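Local structure of cystathionine beta-lyases/cystathionine gamma-synthases (5X5H) at residues K145-E150 with T172-V177. The protein probably catalyses the pyridoxal-phosphate-dependent condensation of O-succinyl-L-homoserine with L-cysteine to L,L-cystathionine and succinate in methionine biosynthesis. Sequence-based numbering, arbitrary orientation.
Sequences KLIWVE and TNAKLV
Lys145 O takes the first rung of a parallel ladder, accepting from Lys175 N at 2.9 Å with the donor 53° out of its carbonyl plane. One water donates to both Lys145 O and Asn173 O, bridging the two carbonyls, so Lys145 O accepts two bonds. The rungs then alternate: Ile147 N donates to Lys175 O (2.8 Å), Ile147 O accepts from Val177 N (3.0 Å), and Val149 N donates to Val177 O (2.9 Å), the last two nearly along the C=O axis. Leu146 and Trp148 are backbone hydrogen-bonded instead to Val101 of the neighbouring strand 99-103. Before the ladder, Thr172 OG1 accepts from Ala174 N (2.9 Å) in an ST turn and also bonds to Thr169 O.

On one face, covered by helix 82-93, Val177 splits its branches: CG2 meets Leu146 CD1 at 3.5 Å, while CG1, anti to the backbone N (chi1 174°), reaches Trp148 CZ3 at 3.4 Å. On the other, Leu176 CD1 packs obliquely against Val149 CG2 (3.6 Å), and Leu176 also lies against helix 162-167 of this beta-alpha-beta unit. Glu150 ends the segment at the cofactor, its two carboxylate oxygens held by Tyr107 N and Asn154 N. The ladder's amides and carbonyls thus satisfy each other between two apolar layers, in a strand that carries Glu150 to the pyridoxal phosphate.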
loop_
_atom_site.group_PDB
_atom_site.type_symbol
_atom_site.label_atom_id
_atom_site.label_comp_id
_atom_site.label_asym_id
_atom_site.label_seq_id
_atom_site.Cartn_x
_atom_site.Cartn_y
_atom_site.Cartn_z
ATOM N N LYS A 145 11.531 -28.127 -28.695
ATOM C CA LYS A 145 12.301 -27.598 -27.547
ATOM C C LYS A 145 11.537 -27.539 -26.260
ATOM O O LYS A 145 12.117 -27.438 -25.194
ATOM C CB LYS A 145 12.799 -26.184 -27.914
ATOM C CG LYS A 145 13.686 -26.121 -29.122
ATOM C CD LYS A 145 14.976 -26.887 -28.878
ATOM C CE LYS A 145 16.023 -26.420 -29.869
ATOM N NZ LYS A 145 15.634 -27.004 -31.088
ATOM N N LEU A 146 10.220 -27.757 -26.315
ATOM C CA LEU A 146 9.359 -27.534 -25.138
ATOM C C LEU A 146 8.191 -28.485 -25.187
ATOM O O LEU A 146 7.464 -28.527 -26.204
ATOM C CB LEU A 146 8.887 -26.078 -25.190
ATOM C CG LEU A 146 8.042 -25.622 -23.996
ATOM C CD1 LEU A 146 8.663 -25.842 -22.645
ATOM C CD2 LEU A 146 7.722 -24.126 -24.253
ATOM N N ILE A 147 7.962 -29.138 -24.091
ATOM C CA ILE A 147 6.670 -29.850 -23.817
ATOM C C ILE A 147 6.023 -29.082 -22.638
ATOM O O ILE A 147 6.663 -28.973 -21.562
ATOM C CB ILE A 147 6.907 -31.305 -23.451
ATOM C CG1 ILE A 147 7.742 -32.004 -24.571
ATOM C CG2 ILE A 147 5.578 -32.057 -23.198
ATOM C CD1 ILE A 147 8.120 -33.409 -24.198
ATOM N N TRP A 148 4.845 -28.546 -22.860
ATOM C CA TRP A 148 4.126 -27.722 -21.899
ATOM C C TRP A 148 2.994 -28.519 -21.281
ATOM O O TRP A 148 2.070 -28.938 -22.031
ATOM C CB TRP A 148 3.584 -26.483 -22.587
ATOM C CG TRP A 148 3.033 -25.510 -21.580
ATOM C CD1 TRP A 148 1.754 -25.393 -21.133
ATOM C CD2 TRP A 148 3.816 -24.522 -20.913
ATOM N NE1 TRP A 148 1.675 -24.341 -20.229
ATOM C CE2 TRP A 148 2.944 -23.844 -20.057
ATOM C CE3 TRP A 148 5.166 -24.130 -20.997
ATOM C CZ2 TRP A 148 3.378 -22.744 -19.297
ATOM C CZ3 TRP A 148 5.611 -23.029 -20.189
ATOM C CH2 TRP A 148 4.685 -22.361 -19.383
ATOM N N VAL A 149 3.070 -28.782 -19.997
ATOM C CA VAL A 149 2.086 -29.612 -19.328
ATOM C C VAL A 149 1.370 -28.778 -18.254
ATOM O O VAL A 149 2.087 -28.146 -17.429
ATOM C CB VAL A 149 2.745 -30.860 -18.723
ATOM C CG1 VAL A 149 1.850 -31.559 -17.707
ATOM C CG2 VAL A 149 3.130 -31.837 -19.899
ATOM N N GLU A 150 0.075 -28.819 -18.139
ATOM C CA GLU A 150 -0.668 -28.351 -16.990
ATOM C C GLU A 150 -1.250 -29.551 -16.348
ATOM O O GLU A 150 -1.897 -30.356 -17.039
ATOM C CB GLU A 150 -1.869 -27.532 -17.322
ATOM C CG GLU A 150 -1.674 -26.211 -17.675
ATOM C CD GLU A 150 -2.974 -25.498 -18.006
ATOM O OE1 GLU A 150 -4.098 -25.784 -17.530
ATOM O OE2 GLU A 150 -2.840 -24.525 -18.721
ATOM N N THR A 172 16.850 -35.984 -26.048
ATOM C CA THR A 172 16.232 -34.963 -26.873
ATOM C C THR A 172 16.749 -33.626 -26.363
ATOM O O THR A 172 17.318 -33.577 -25.292
ATOM C CB THR A 172 14.678 -34.939 -26.888
ATOM O OG1 THR A 172 14.149 -34.293 -25.714
ATOM C CG2 THR A 172 14.008 -36.351 -26.995
ATOM N N ASN A 173 16.512 -32.621 -27.169
ATOM C CA ASN A 173 16.690 -31.249 -26.766
ATOM C C ASN A 173 15.371 -30.617 -26.234
ATOM O O ASN A 173 15.292 -29.392 -26.230
ATOM C CB ASN A 173 17.156 -30.428 -27.979
ATOM C CG ASN A 173 18.543 -30.815 -28.452
ATOM O OD1 ASN A 173 19.426 -31.180 -27.670
ATOM N ND2 ASN A 173 18.747 -30.688 -29.718
ATOM N N ALA A 174 14.373 -31.405 -25.876
ATOM C CA ALA A 174 13.090 -30.858 -25.341
ATOM C C ALA A 174 13.234 -30.678 -23.841
ATOM O O ALA A 174 13.805 -31.491 -23.175
ATOM C CB ALA A 174 11.933 -31.727 -25.665
ATOM N N LYS A 175 12.654 -29.595 -23.344
ATOM C CA LYS A 175 12.472 -29.413 -21.900
ATOM C C LYS A 175 10.985 -29.563 -21.511
ATOM O O LYS A 175 10.173 -29.071 -22.298
ATOM C CB LYS A 175 13.020 -28.057 -21.448
ATOM C CG LYS A 175 14.586 -27.973 -21.584
ATOM C CD LYS A 175 15.033 -26.635 -21.020
ATOM C CE LYS A 175 16.507 -26.332 -21.366
ATOM N NZ LYS A 175 17.341 -27.462 -21.014
ATOM N N LEU A 176 10.716 -30.152 -20.395
ATOM C CA LEU A 176 9.385 -30.244 -19.817
ATOM C C LEU A 176 9.185 -29.085 -18.838
ATOM O O LEU A 176 9.952 -29.003 -17.838
ATOM C CB LEU A 176 9.158 -31.538 -19.136
ATOM C CG LEU A 176 7.908 -31.738 -18.318
ATOM C CD1 LEU A 176 6.650 -31.527 -19.180
ATOM C CD2 LEU A 176 7.941 -33.032 -17.530
ATOM N N VAL A 177 8.155 -28.304 -19.098
ATOM C CA VAL A 177 7.715 -27.261 -18.159
ATOM C C VAL A 177 6.315 -27.644 -17.712
ATOM O O VAL A 177 5.441 -27.948 -18.501
ATOM C CB VAL A 177 7.743 -25.883 -18.714
ATOM C CG1 VAL A 177 7.117 -24.858 -17.715
ATOM C CG2 VAL A 177 9.171 -25.528 -19.165
HETATM O O HOH W 1 14.885 -26.894 -24.941
#